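Local coordinates for protein catechol O-methyltransferase (Niastella koreensis, PDB 7CVW) that catalyses the magnesium-dependent transfer of a methyl group from S-adenosyl-L-methionine to catechol-like compounds, giving meta- and para-methylated products in equal proportion, at residues T28-E33 with T66-S71; A34-I39 with D91-A96; P143-Y148 with R187-M192; A201-M206 with G214-I219. All blocks are in the same frame, centred on the assembly; numbering follows the deposited sequence.

Contact 1. Residues T28-E33 with T66-S71; sequences TNSLAE and TLAGYS. With SAH (S-adenosyl-L-homocysteine), chain E.
Leu31 on helix 22-34 reaches the cofactor-binding turn with a single methyl group. Its CD2 lies 3.6 Å from Ala68 CB and 3.8 Å from Leu67 CG, and the two leucine side chains cross at about a right angle. Leu67 in turn rests on the homocysteine: its CB is 3.7 Å from CB of the ligand, so one side chain stands between helix and cofactor.

The hydroxyls of the helix make packing contacts here and bond to other partners. Ser30 OG sits 3.6 Å from Ala68 CB while bonding to Ala27 O and Asn101. Thr28 OG1, weakly bonded to Leu24 O, comes obliquely to the Tyr70 ring, 3.4 Å from CE2; the two side chains run side by side in the same direction, and the Tyr70 hydroxyl bonds to Glu20.

Hydrogen bonds hold the turn and the ligand. Residues 66-69 form a type II' beta turn, closed by Gly69 N to Thr66 O, and Gly69 occupies the N-cap position of helix 70-76. Ser71 then grips the amino-acid end twice: its N donates to the ligand O, and its OG, also bonded to Glu63, accepts from the ligand N at 2.9 Å.

This is the glycine-containing loop after the first strand of a Rossmann-like methyltransferase. The turn links strand 60-64 to helix 70-76, with helix 22-34 packed outside it and helix 92-104 touching both segments.

Contact 2. Residues A34-I39 with D91-A96; sequences AGMPAI and DPKHAA. With SAH (S-adenosyl-L-homocysteine), chain E.
Lys93 folds back from the start of helix 92-104 to serve the C-terminal end of helix 22-34: its NZ donates to Ala34 O at 2.8 Å, in the carbonyl plane, and weakly to Gly35 O. That end is a Schellman motif, in which Gly35 takes positive phi as the helix stops. A bend in the lysine chain at chi3 (78°) turns the ammonium toward these carbonyls.

Beside it, Met36 and His94 run antiparallel alongside each other. The methionine is bent at chi3 (66°), which carries CE over one imidazole face in a CH-pi contact, 3.8 Å from the centroid, while SD remains oblique to the ring. Asp91 CG covers the opposite face, and its OD1 caps the helix by accepting from Lys93 N and, weakly, His94 N. The imidazole is thus held between two side chains, with its edge turned to the cofactor. There His94 ND1 donates to the ribose O3' of S-adenosylhomocysteine at 2.9 Å, with an N-H...O angle of 162°.

Contact 3. Residues P143-Y148 with R187-M192; sequences PPYTEY and RRFNAM
Arg188 is the first residue of 187-192 to reach across, and it meets Glu147 end-on. NH2 bonds to OE1 at 2.8 Å and NH1 to OE2 at 2.9 Å, each oxygen using its syn lone pair; carboxylate and guanidinium are nearly coplanar, 3° apart. NH2 also donates to Pro143 O at 3.0 Å, which lies tilted from the guanidinium plane, and NE donates to a water that returns a weak bond to the same carbonyl. Thr146 CB lies over one face, so the flat group is held at its edge by the carboxylate and over that face by the threonine.

Phe189 follows, its side chain anti to the backbone N (chi1 170°), which lays the ring beside Tyr145. The tyrosine edge meets the phenylalanine face in a T-shaped pair, centroids 5.7 Å apart and planes at 83°, and Tyr145 CB packs 3.8 Å from Phe189 CD1. Tyr145 OH bonds to the backbone O of the magnesium ligand Asp165. One turn later, Met192 CG touches Thr146 CG2 at 4.0 Å.

Helices 145-154 and 181-195 thus meet beside strand 160-165, where Ala164 touches the side chains of both Tyr145 and Phe189. Asn190 bonds through ND2 to Tyr12 OH of the second subunit and to Val167 O.

Contact 4. Residues A201-M206 with G214-I219; sequences ATILQM and GMALAI
Met206 and Met215 form a bump of two extended side chains crossing where the strands approach the hairpin loop, with Met206 CE settled 3.7 Å from Met215 CG. Further along the same face, Leu204 CD1 lies against Leu217 CD1 at 4.0 Å, and helix 43-55 covers this ridge through Gln45 and Phe48.

The other face is flatter. Ile203 lays CG1 against the Ala216 methyl, 4.1 Å from its CB, and Ala201 CB meets Ala218 CB at 3.8 Å. Gly214 has no side chain opposite Gln205, and Leu204 O approaches its CA to 3.0 Å. Helix 181-195 lies over the small residues of this face.

Two hydrogen-bonded pairs set the register: Thr202 with Leu217, and Leu204 with Met215, where Leu204 N reaches Met215 O at 2.8 Å. Ala201 O bonds to Lys47 of the second subunit. The arrangement is the antiparallel hairpin that ends the seven-stranded sheet of class I methyltransferases, in the characteristic order 3-2-1-4-5-7-6.

How the contacts relate
The four contacts illustrate how a Rossmann-like methyltransferase arranges its helices, loops and sheet around one cofactor site. Contacts 1 and 2 interleave along the chain, their centres 7 Å apart; they join through Leu31 O and Met36 N, probably hydrogen-bonded, and both touch S-adenosylhomocysteine, contact 1 bonding to its amino-acid end and contact 2 to its ribose. Contacts 3 and 4 follow later in sequence, their centres 13 Å apart and about 24 to 26 Å from those of the first two. They meet where Phe189 packs on Ala216 and Asn190 on Ile203, as helix 181-195 leads into strand 199-206. Both touch the second subunit, while contact 3 also borders the cofactor and magnesium site.

Contact 1. Residues T28-E33 with T66-S71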
loop_
_atom_site.group_PDB
_atom_site.type_symbol
_atom_site.label_atom_id
_atom_site.label_comp_id
_atom_site.label_asym_id
_atom_site.label_seq_id
_atom_site.Cartn_x
_atom_site.Cartn_y
_atom_site.Cartn_z
ATOM N N THR A 28 -1.936 2.279 -23.293
ATOM C CA THR A 28 -0.792 1.351 -23.437
ATOM C C THR A 28 -0.431 1.231 -24.917
ATOM O O THR A 28 0.748 1.320 -25.276
ATOM C CB THR A 28 -1.098 -0.012 -22.810
ATOM O OG1 THR A 28 -1.296 0.212 -21.414
ATOM C CG2 THR A 28 0.008 -1.027 -23.012
ATOM N N ASN A 29 -1.424 1.057 -25.778
ATOM C CA ASN A 29 -1.177 0.865 -27.230
ATOM C C ASN A 29 -0.519 2.110 -27.818
ATOM O O ASN A 29 0.327 1.979 -28.744
ATOM C CB ASN A 29 -2.474 0.493 -27.958
ATOM C CG ASN A 29 -2.899 -0.927 -27.649
ATOM O OD1 ASN A 29 -2.066 -1.748 -27.255
ATOM N ND2 ASN A 29 -4.185 -1.216 -27.773
ATOM N N SER A 30 -0.814 3.288 -27.264
ATOM C CA SER A 30 -0.304 4.557 -27.834
ATOM C C SER A 30 1.225 4.599 -27.708
ATOM O O SER A 30 1.861 5.330 -28.474
ATOM C CB SER A 30 -0.979 5.768 -27.217
ATOM O OG SER A 30 -0.520 5.977 -25.889
ATOM N N LEU A 31 1.803 3.901 -26.741
ATOM C CA LEU A 31 3.256 3.996 -26.464
ATOM C C LEU A 31 4.055 3.534 -27.679
ATOM O O LEU A 31 4.940 4.248 -28.110
ATOM C CB LEU A 31 3.617 3.158 -25.240
ATOM C CG LEU A 31 3.065 3.698 -23.929
ATOM C CD1 LEU A 31 3.238 2.663 -22.840
ATOM C CD2 LEU A 31 3.727 5.014 -23.532
ATOM N N ALA A 32 3.825 2.332 -28.179
ATOM C CA ALA A 32 4.674 1.832 -29.280
ATOM C C ALA A 32 4.434 2.707 -30.526
ATOM O O ALA A 32 5.418 3.072 -31.178
ATOM C CB ALA A 32 4.439 0.375 -29.543
ATOM N N GLU A 33 3.188 3.067 -30.820
ATOM C CA GLU A 33 2.816 3.903 -31.997
ATOM C C GLU A 33 3.581 5.243 -31.944
ATOM O O GLU A 33 3.980 5.785 -33.001
ATOM C CB GLU A 33 1.294 4.043 -31.983
ATOM C CG GLU A 33 0.724 5.067 -32.935
ATOM C CD GLU A 33 -0.740 5.431 -32.706
ATOM O OE1 GLU A 33 -1.246 5.243 -31.573
ATOM O OE2 GLU A 33 -1.368 5.933 -33.661
ATOM N N THR A 66 3.978 12.204 -16.790
ATOM C CA THR A 66 2.696 11.724 -17.352
ATOM C C THR A 66 2.896 10.518 -18.278
ATOM O O THR A 66 2.067 9.575 -18.228
ATOM C CB THR A 66 2.035 12.871 -18.118
ATOM O OG1 THR A 66 2.159 14.088 -17.381
ATOM C CG2 THR A 66 0.588 12.573 -18.437
ATOM N N LEU A 67 3.930 10.573 -19.099
ATOM C CA LEU A 67 4.113 9.577 -20.182
ATOM C C LEU A 67 2.861 9.610 -21.075
ATOM O O LEU A 67 2.612 10.631 -21.627
ATOM C CB LEU A 67 4.462 8.191 -19.642
ATOM C CG LEU A 67 4.951 7.195 -20.693
ATOM C CD1 LEU A 67 6.298 7.608 -21.247
ATOM C CD2 LEU A 67 5.065 5.827 -20.051
ATOM N N ALA A 68 2.130 8.499 -21.183
ATOM C CA ALA A 68 0.912 8.440 -22.022
ATOM C C ALA A 68 -0.351 8.622 -21.162
ATOM O O ALA A 68 -1.449 8.455 -21.678
ATOM C CB ALA A 68 0.915 7.130 -22.777
ATOM N N GLY A 69 -0.205 8.917 -19.873
ATOM C CA GLY A 69 -1.352 9.175 -18.992
ATOM C C GLY A 69 -1.952 7.910 -18.404
ATOM O O GLY A 69 -3.082 7.996 -17.911
ATOM N N TYR A 70 -1.250 6.775 -18.438
ATOM C CA TYR A 70 -1.775 5.478 -17.923
ATOM C C TYR A 70 -2.020 5.610 -16.412
ATOM O O TYR A 70 -3.136 5.370 -15.916
ATOM C CB TYR A 70 -0.843 4.333 -18.313
ATOM C CG TYR A 70 -1.402 2.992 -17.945
ATOM C CD1 TYR A 70 -1.146 2.474 -16.698
ATOM C CD2 TYR A 70 -2.206 2.276 -18.816
ATOM C CE1 TYR A 70 -1.664 1.252 -16.295
ATOM C CE2 TYR A 70 -2.740 1.055 -18.426
ATOM C CZ TYR A 70 -2.467 0.549 -17.172
ATOM O OH TYR A 70 -3.034 -0.614 -16.757
ATOM N N SER A 71 -0.998 5.996 -15.647
ATOM C CA SER A 71 -1.132 6.190 -14.178
ATOM C C SER A 71 -2.168 7.286 -13.935
ATOM O O SER A 71 -2.947 7.160 -12.974
ATOM C CB SER A 71 0.161 6.511 -13.495
ATOM O OG SER A 71 0.785 7.637 -14.074
HETATM N N SAH E . 3.612 7.921 -14.427
HETATM C CA SAH E . 3.665 7.381 -15.799
HETATM C CB SAH E . 5.116 7.101 -16.218
HETATM C CG SAH E . 6.009 8.297 -16.195
HETATM S SD SAH E . 7.515 7.808 -17.129
HETATM C C SAH E . 2.834 6.096 -15.798
HETATM O O SAH E . 2.046 5.944 -16.660
HETATM O OXT SAH E . 3.071 5.334 -14.924
HETATM C "C5'" SAH E . 8.565 9.263 -16.823
HETATM C "C4'" SAH E . 8.049 10.480 -17.539
HETATM O "O4'" SAH E . 8.735 11.605 -16.977
HETATM C "C3'" SAH E . 8.316 10.551 -19.059
HETATM O "O3'" SAH E . 7.143 10.812 -19.806
HETATM C "C2'" SAH E . 9.323 11.695 -19.205
HETATM O "O2'" SAH E . 9.217 12.398 -20.413
HETATM C "C1'" SAH E . 8.949 12.534 -17.999
HETATM N N9 SAH E . 9.962 13.473 -17.574
HETATM C C8 SAH E . 11.314 13.374 -17.719
HETATM N N7 SAH E . 11.956 14.412 -17.260
HETATM C C5 SAH E . 10.970 15.251 -16.783
HETATM C C6 SAH E . 11.003 16.514 -16.160
HETATM N N6 SAH E . 12.111 17.188 -15.934
HETATM N N1 SAH E . 9.835 17.066 -15.821
HETATM C C2 SAH E . 8.716 16.386 -16.066
HETATM N N3 SAH E . 8.564 15.213 -16.656
HETATM C C4 SAH E . 9.736 14.674 -16.970
#

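Contact 2. Residues A34-I39 with D91-A96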
loop_
_atom_site.group_PDB
_atom_site.type_symbol
_atom_site.label_atom_id
_atom_site.label_comp_id
_atom_site.label_asym_id
_atom_site.label_seq_id
_atom_site.Cartn_x
_atom_site.Cartn_y
_atom_site.Cartn_z
ATOM N N ALA A 34 3.733 5.813 -30.750
ATOM C CA ALA A 34 4.339 7.146 -30.543
ATOM C C ALA A 34 5.856 7.057 -30.348
ATOM O O ALA A 34 6.459 8.135 -30.221
ATOM C CB ALA A 34 3.690 7.824 -29.370
ATOM N N GLY A 35 6.445 5.862 -30.319
ATOM C CA GLY A 35 7.890 5.686 -30.082
ATOM C C GLY A 35 8.270 6.096 -28.671
ATOM O O GLY A 35 9.358 6.647 -28.454
ATOM N N MET A 36 7.414 5.767 -27.707
ATOM C CA MET A 36 7.605 6.117 -26.262
ATOM C C MET A 36 8.027 4.882 -25.501
ATOM O O MET A 36 7.628 3.787 -25.863
ATOM C CB MET A 36 6.299 6.694 -25.705
ATOM C CG MET A 36 5.954 8.072 -26.260
ATOM S SD MET A 36 4.249 8.637 -25.936
ATOM C CE MET A 36 4.309 8.799 -24.155
ATOM N N PRO A 37 8.811 5.042 -24.419
ATOM C CA PRO A 37 9.233 3.885 -23.637
ATOM C C PRO A 37 8.052 3.211 -22.922
ATOM O O PRO A 37 7.131 3.887 -22.489
ATOM C CB PRO A 37 10.259 4.472 -22.675
ATOM C CG PRO A 37 9.858 5.920 -22.538
ATOM C CD PRO A 37 9.292 6.319 -23.882
ATOM N N ALA A 38 8.118 1.882 -22.826
ATOM C CA ALA A 38 7.056 1.022 -22.254
ATOM C C ALA A 38 7.235 0.990 -20.742
ATOM O O ALA A 38 7.602 -0.048 -20.221
ATOM C CB ALA A 38 7.123 -0.378 -22.834
ATOM N N ILE A 39 7.069 2.122 -20.076
ATOM C CA ILE A 39 7.439 2.251 -18.639
ATOM C C ILE A 39 6.266 2.756 -17.794
ATOM O O ILE A 39 6.528 3.256 -16.690
ATOM C CB ILE A 39 8.697 3.114 -18.488
ATOM C CG1 ILE A 39 8.528 4.557 -18.973
ATOM C CG2 ILE A 39 9.870 2.413 -19.175
ATOM C CD1 ILE A 39 9.720 5.467 -18.735
ATOM N N ASP A 91 8.237 16.301 -22.032
ATOM C CA ASP A 91 8.331 15.974 -23.475
ATOM C C ASP A 91 7.016 16.378 -24.147
ATOM O O ASP A 91 5.976 15.796 -23.853
ATOM C CB ASP A 91 8.702 14.512 -23.660
ATOM C CG ASP A 91 8.952 14.162 -25.104
ATOM O OD1 ASP A 91 8.219 14.640 -25.956
ATOM O OD2 ASP A 91 9.904 13.431 -25.352
ATOM N N PRO A 92 7.006 17.389 -25.056
ATOM C CA PRO A 92 5.767 17.850 -25.685
ATOM C C PRO A 92 5.023 16.762 -26.471
ATOM O O PRO A 92 3.796 16.807 -26.538
ATOM C CB PRO A 92 6.243 18.975 -26.616
ATOM C CG PRO A 92 7.504 19.463 -25.954
ATOM C CD PRO A 92 8.167 18.197 -25.472
ATOM N N LYS A 93 5.777 15.809 -27.036
ATOM C CA LYS A 93 5.197 14.662 -27.768
ATOM C C LYS A 93 4.449 13.763 -26.781
ATOM O O LYS A 93 3.281 13.371 -27.034
ATOM C CB LYS A 93 6.290 13.876 -28.488
ATOM C CG LYS A 93 5.794 12.672 -29.265
ATOM C CD LYS A 93 6.886 11.754 -29.728
ATOM C CE LYS A 93 7.417 10.844 -28.644
ATOM N NZ LYS A 93 8.379 9.874 -29.206
ATOM N N HIS A 94 5.080 13.430 -25.649
ATOM C CA HIS A 94 4.418 12.641 -24.588
ATOM C C HIS A 94 3.158 13.359 -24.121
ATOM O O HIS A 94 2.117 12.730 -24.019
ATOM C CB HIS A 94 5.358 12.440 -23.405
ATOM C CG HIS A 94 6.527 11.581 -23.715
ATOM N ND1 HIS A 94 7.276 10.993 -22.713
ATOM C CD2 HIS A 94 7.077 11.191 -24.886
ATOM C CE1 HIS A 94 8.234 10.268 -23.264
ATOM N NE2 HIS A 94 8.143 10.377 -24.611
ATOM N N ALA A 95 3.247 14.664 -23.904
ATOM C CA ALA A 95 2.103 15.439 -23.376
ATOM C C ALA A 95 0.957 15.384 -24.388
ATOM O O ALA A 95 -0.207 15.299 -23.963
ATOM C CB ALA A 95 2.548 16.847 -23.072
ATOM N N ALA A 96 1.256 15.477 -25.683
ATOM C CA ALA A 96 0.208 15.453 -26.746
ATOM C C ALA A 96 -0.462 14.071 -26.766
ATOM O O ALA A 96 -1.701 13.988 -26.955
ATOM C CB ALA A 96 0.778 15.788 -28.100
HETATM N N SAH E . 3.612 7.921 -14.427
HETATM C CA SAH E . 3.665 7.381 -15.799
HETATM C CB SAH E . 5.116 7.101 -16.218
HETATM C CG SAH E . 6.009 8.297 -16.195
HETATM S SD SAH E . 7.515 7.808 -17.129
HETATM C C SAH E . 2.834 6.096 -15.798
HETATM O O SAH E . 2.046 5.944 -16.660
HETATM O OXT SAH E . 3.071 5.334 -14.924
HETATM C "C5'" SAH E . 8.565 9.263 -16.823
HETATM C "C4'" SAH E . 8.049 10.480 -17.539
HETATM O "O4'" SAH E . 8.735 11.605 -16.977
HETATM C "C3'" SAH E . 8.316 10.551 -19.059
HETATM O "O3'" SAH E . 7.143 10.812 -19.806
HETATM C "C2'" SAH E . 9.323 11.695 -19.205
HETATM O "O2'" SAH E . 9.217 12.398 -20.413
HETATM C "C1'" SAH E . 8.949 12.534 -17.999
HETATM N N9 SAH E . 9.962 13.473 -17.574
HETATM C C8 SAH E . 11.314 13.374 -17.719
HETATM N N7 SAH E . 11.956 14.412 -17.260
HETATM C C5 SAH E . 10.970 15.251 -16.783
HETATM C C6 SAH E . 11.003 16.514 -16.160
HETATM N N6 SAH E . 12.111 17.188 -15.934
HETATM N N1 SAH E . 9.835 17.066 -15.821
HETATM C C2 SAH E . 8.716 16.386 -16.066
HETATM N N3 SAH E . 8.564 15.213 -16.656
HETATM C C4 SAH E . 9.736 14.674 -16.970
#

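Contact 3. Residues P143-Y148 with R187-M192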
loop_
_atom_site.group_PDB
_atom_site.type_symbol
_atom_site.label_atom_id
_atom_site.label_comp_id
_atom_site.label_asym_id
_atom_site.label_seq_id
_atom_site.Cartn_x
_atom_site.Cartn_y
_atom_site.Cartn_z
ATOM N N PRO A 143 17.027 11.507 -11.075
ATOM C CA PRO A 143 18.010 12.240 -10.279
ATOM C C PRO A 143 17.455 13.295 -9.333
ATOM O O PRO A 143 17.963 13.404 -8.207
ATOM C CB PRO A 143 18.948 12.812 -11.350
ATOM C CG PRO A 143 18.891 11.771 -12.404
ATOM C CD PRO A 143 17.423 11.391 -12.486
ATOM N N PRO A 144 16.473 14.134 -9.728
ATOM C CA PRO A 144 15.948 15.190 -8.851
ATOM C C PRO A 144 14.783 14.798 -7.928
ATOM O O PRO A 144 14.153 15.668 -7.355
ATOM C CB PRO A 144 15.478 16.281 -9.815
ATOM C CG PRO A 144 15.223 15.595 -11.113
ATOM C CD PRO A 144 15.899 14.243 -11.072
ATOM N N TYR A 145 14.508 13.516 -7.771
ATOM C CA TYR A 145 13.412 13.082 -6.863
ATOM C C TYR A 145 13.554 13.785 -5.513
ATOM O O TYR A 145 12.565 14.226 -4.944
ATOM C CB TYR A 145 13.452 11.585 -6.606
ATOM C CG TYR A 145 12.534 10.740 -7.438
ATOM C CD1 TYR A 145 12.254 11.046 -8.758
ATOM C CD2 TYR A 145 12.047 9.545 -6.924
ATOM C CE1 TYR A 145 11.423 10.241 -9.521
ATOM C CE2 TYR A 145 11.238 8.720 -7.679
ATOM C CZ TYR A 145 10.940 9.055 -8.992
ATOM O OH TYR A 145 10.161 8.242 -9.765
ATOM N N THR A 146 14.772 13.890 -4.987
ATOM C CA THR A 146 15.016 14.538 -3.669
ATOM C C THR A 146 14.421 15.946 -3.665
ATOM O O THR A 146 13.727 16.280 -2.724
ATOM C CB THR A 146 16.513 14.511 -3.336
ATOM O OG1 THR A 146 16.946 13.150 -3.241
ATOM C CG2 THR A 146 16.814 15.225 -2.044
ATOM N N GLU A 147 14.691 16.734 -4.705
ATOM C CA GLU A 147 14.195 18.125 -4.768
ATOM C C GLU A 147 12.694 18.150 -5.057
ATOM O O GLU A 147 11.994 18.993 -4.521
ATOM C CB GLU A 147 14.983 18.894 -5.814
ATOM C CG GLU A 147 16.400 19.161 -5.344
ATOM C CD GLU A 147 17.275 17.936 -5.171
ATOM O OE1 GLU A 147 17.411 17.158 -6.149
ATOM O OE2 GLU A 147 17.827 17.759 -4.034
ATOM N N TYR A 148 12.196 17.234 -5.874
ATOM C CA TYR A 148 10.743 17.141 -6.138
ATOM C C TYR A 148 9.992 16.939 -4.809
ATOM O O TYR A 148 8.902 17.522 -4.601
ATOM C CB TYR A 148 10.458 16.027 -7.142
ATOM C CG TYR A 148 10.957 16.239 -8.538
ATOM C CD1 TYR A 148 11.199 17.510 -9.033
ATOM C CD2 TYR A 148 11.122 15.151 -9.390
ATOM C CE1 TYR A 148 11.596 17.696 -10.345
ATOM C CE2 TYR A 148 11.525 15.323 -10.702
ATOM C CZ TYR A 148 11.757 16.604 -11.171
ATOM O OH TYR A 148 12.161 16.810 -12.448
ATOM N N ARG A 187 18.835 6.323 -4.466
ATOM C CA ARG A 187 19.604 6.215 -3.200
ATOM C C ARG A 187 19.532 7.540 -2.462
ATOM O O ARG A 187 19.389 7.533 -1.251
ATOM C CB ARG A 187 21.068 5.832 -3.410
ATOM C CG ARG A 187 21.275 4.361 -3.748
ATOM C CD ARG A 187 22.741 4.032 -4.054
ATOM N NE ARG A 187 23.618 4.603 -3.037
ATOM C CZ ARG A 187 23.809 4.119 -1.814
ATOM N NH1 ARG A 187 23.236 2.992 -1.415
ATOM N NH2 ARG A 187 24.600 4.764 -0.976
ATOM N N ARG A 188 19.692 8.658 -3.162
ATOM C CA ARG A 188 19.756 9.983 -2.515
ATOM C C ARG A 188 18.371 10.314 -1.954
ATOM O O ARG A 188 18.275 10.813 -0.835
ATOM C CB ARG A 188 20.264 11.037 -3.500
ATOM C CG ARG A 188 20.574 12.366 -2.841
ATOM C CD ARG A 188 21.423 13.260 -3.720
ATOM N NE ARG A 188 20.673 13.697 -4.881
ATOM C CZ ARG A 188 19.885 14.772 -4.912
ATOM N NH1 ARG A 188 19.809 15.603 -3.877
ATOM N NH2 ARG A 188 19.205 15.038 -6.018
ATOM N N PHE A 189 17.311 10.043 -2.725
ATOM C CA PHE A 189 15.914 10.252 -2.284
ATOM C C PHE A 189 15.651 9.401 -1.037
ATOM O O PHE A 189 14.984 9.850 -0.116
ATOM C CB PHE A 189 14.959 9.913 -3.434
ATOM C CG PHE A 189 13.522 9.861 -3.007
ATOM C CD1 PHE A 189 12.777 11.021 -2.933
ATOM C CD2 PHE A 189 12.938 8.655 -2.624
ATOM C CE1 PHE A 189 11.457 10.977 -2.518
ATOM C CE2 PHE A 189 11.623 8.626 -2.192
ATOM C CZ PHE A 189 10.889 9.780 -2.154
ATOM N N ASN A 190 16.062 8.141 -1.054
ATOM C CA ASN A 190 15.775 7.201 0.069
ATOM C C ASN A 190 16.494 7.707 1.325
ATOM O O ASN A 190 15.917 7.654 2.444
ATOM C CB ASN A 190 16.178 5.772 -0.295
ATOM C CG ASN A 190 15.287 5.146 -1.349
ATOM O OD1 ASN A 190 14.205 5.663 -1.638
ATOM N ND2 ASN A 190 15.771 4.072 -1.953
ATOM N N ALA A 191 17.740 8.149 1.181
ATOM C CA ALA A 191 18.502 8.739 2.315
ATOM C C ALA A 191 17.763 9.961 2.867
ATOM O O ALA A 191 17.677 10.121 4.092
ATOM C CB ALA A 191 19.901 9.109 1.895
ATOM N N MET A 192 17.294 10.839 1.986
ATOM C CA MET A 192 16.521 12.038 2.372
ATOM C C MET A 192 15.299 11.573 3.137
ATOM O O MET A 192 14.997 12.145 4.199
ATOM C CB MET A 192 16.129 12.848 1.138
ATOM C CG MET A 192 15.287 14.065 1.455
ATOM S SD MET A 192 13.530 13.688 1.659
ATOM C CE MET A 192 13.097 12.895 0.096
HETATM O O HOH W 1 20.928 12.103 -7.328
#

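Contact 4. Residues A201-M206 with G214-I219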
loop_
_atom_site.group_PDB
_atom_site.type_symbol
_atom_site.label_atom_id
_atom_site.label_comp_id
_atom_site.label_asym_id
_atom_site.label_seq_id
_atom_site.Cartn_x
_atom_site.Cartn_y
_atom_site.Cartn_z
ATOM N N ALA A 201 6.979 7.459 6.788
ATOM C CA ALA A 201 7.169 6.847 5.458
ATOM C C ALA A 201 7.642 5.401 5.532
ATOM O O ALA A 201 8.201 4.967 6.560
ATOM C CB ALA A 201 8.154 7.668 4.660
ATOM N N THR A 202 7.458 4.687 4.427
ATOM C CA THR A 202 8.023 3.343 4.211
ATOM C C THR A 202 8.405 3.249 2.745
ATOM O O THR A 202 8.078 4.140 1.970
ATOM C CB THR A 202 7.052 2.224 4.624
ATOM O OG1 THR A 202 7.808 1.002 4.669
ATOM C CG2 THR A 202 5.877 2.089 3.678
ATOM N N ILE A 203 9.074 2.176 2.384
ATOM C CA ILE A 203 9.256 1.784 0.968
ATOM C C ILE A 203 8.657 0.387 0.818
ATOM O O ILE A 203 8.952 -0.522 1.660
ATOM C CB ILE A 203 10.733 1.836 0.533
ATOM C CG1 ILE A 203 11.261 3.273 0.574
ATOM C CG2 ILE A 203 10.899 1.199 -0.832
ATOM C CD1 ILE A 203 12.778 3.364 0.622
ATOM N N LEU A 204 7.791 0.217 -0.167
ATOM C CA LEU A 204 7.180 -1.093 -0.489
ATOM C C LEU A 204 7.967 -1.707 -1.625
ATOM O O LEU A 204 7.926 -1.148 -2.730
ATOM C CB LEU A 204 5.749 -0.938 -1.000
ATOM C CG LEU A 204 4.677 -0.633 0.018
ATOM C CD1 LEU A 204 3.358 -0.313 -0.697
ATOM C CD2 LEU A 204 4.500 -1.819 0.953
ATOM N N GLN A 205 8.570 -2.858 -1.392
ATOM C CA GLN A 205 9.174 -3.656 -2.467
ATOM C C GLN A 205 8.058 -4.136 -3.394
ATOM O O GLN A 205 6.987 -4.546 -2.899
ATOM C CB GLN A 205 9.980 -4.812 -1.904
ATOM C CG GLN A 205 11.130 -4.379 -1.006
ATOM C CD GLN A 205 12.087 -5.504 -0.690
ATOM O OE1 GLN A 205 12.380 -5.808 0.481
ATOM N NE2 GLN A 205 12.615 -6.100 -1.732
ATOM N N MET A 206 8.312 -4.093 -4.692
ATOM C CA MET A 206 7.294 -4.515 -5.677
ATOM C C MET A 206 7.875 -5.471 -6.704
ATOM O O MET A 206 8.979 -5.261 -7.214
ATOM C CB MET A 206 6.668 -3.306 -6.355
ATOM C CG MET A 206 5.806 -2.537 -5.374
ATOM S SD MET A 206 4.827 -1.303 -6.228
ATOM C CE MET A 206 3.959 -0.614 -4.817
ATOM N N GLY A 214 10.261 -0.791 -6.394
ATOM C CA GLY A 214 9.537 -0.416 -5.180
ATOM C C GLY A 214 9.023 0.999 -5.275
ATOM O O GLY A 214 9.496 1.797 -6.115
ATOM N N MET A 215 8.092 1.315 -4.403
ATOM C CA MET A 215 7.499 2.664 -4.294
ATOM C C MET A 215 7.693 3.149 -2.865
ATOM O O MET A 215 7.423 2.366 -1.925
ATOM C CB MET A 215 6.008 2.663 -4.621
ATOM C CG MET A 215 5.725 2.418 -6.064
ATOM S SD MET A 215 4.021 2.930 -6.486
ATOM C CE MET A 215 3.851 2.105 -8.076
ATOM N N ALA A 216 8.049 4.414 -2.702
ATOM C CA ALA A 216 8.043 5.056 -1.363
ATOM C C ALA A 216 6.647 5.617 -1.103
ATOM O O ALA A 216 6.035 6.158 -2.013
ATOM C CB ALA A 216 9.048 6.159 -1.262
ATOM N N LEU A 217 6.174 5.478 0.132
ATOM C CA LEU A 217 4.882 6.042 0.568
ATOM C C LEU A 217 5.164 6.909 1.783
ATOM O O LEU A 217 5.789 6.403 2.723
ATOM C CB LEU A 217 3.910 4.917 0.942
ATOM C CG LEU A 217 3.073 4.325 -0.191
ATOM C CD1 LEU A 217 3.927 3.614 -1.203
ATOM C CD2 LEU A 217 1.987 3.399 0.364
ATOM N N ALA A 218 4.710 8.154 1.766
ATOM C CA ALA A 218 4.955 9.096 2.877
ATOM C C ALA A 218 3.673 9.855 3.193
ATOM O O ALA A 218 2.999 10.324 2.263
ATOM C CB ALA A 218 6.084 10.016 2.498
ATOM N N ILE A 219 3.371 10.012 4.478
ATOM C CA ILE A 219 2.232 10.839 4.938
ATOM C C ILE A 219 2.789 12.060 5.650
ATOM O O ILE A 219 3.588 11.926 6.587
ATOM C CB ILE A 219 1.259 10.046 5.812
ATOM C CG1 ILE A 219 0.834 8.761 5.122
ATOM C CG2 ILE A 219 0.072 10.926 6.160
ATOM C CD1 ILE A 219 0.041 7.866 6.016
#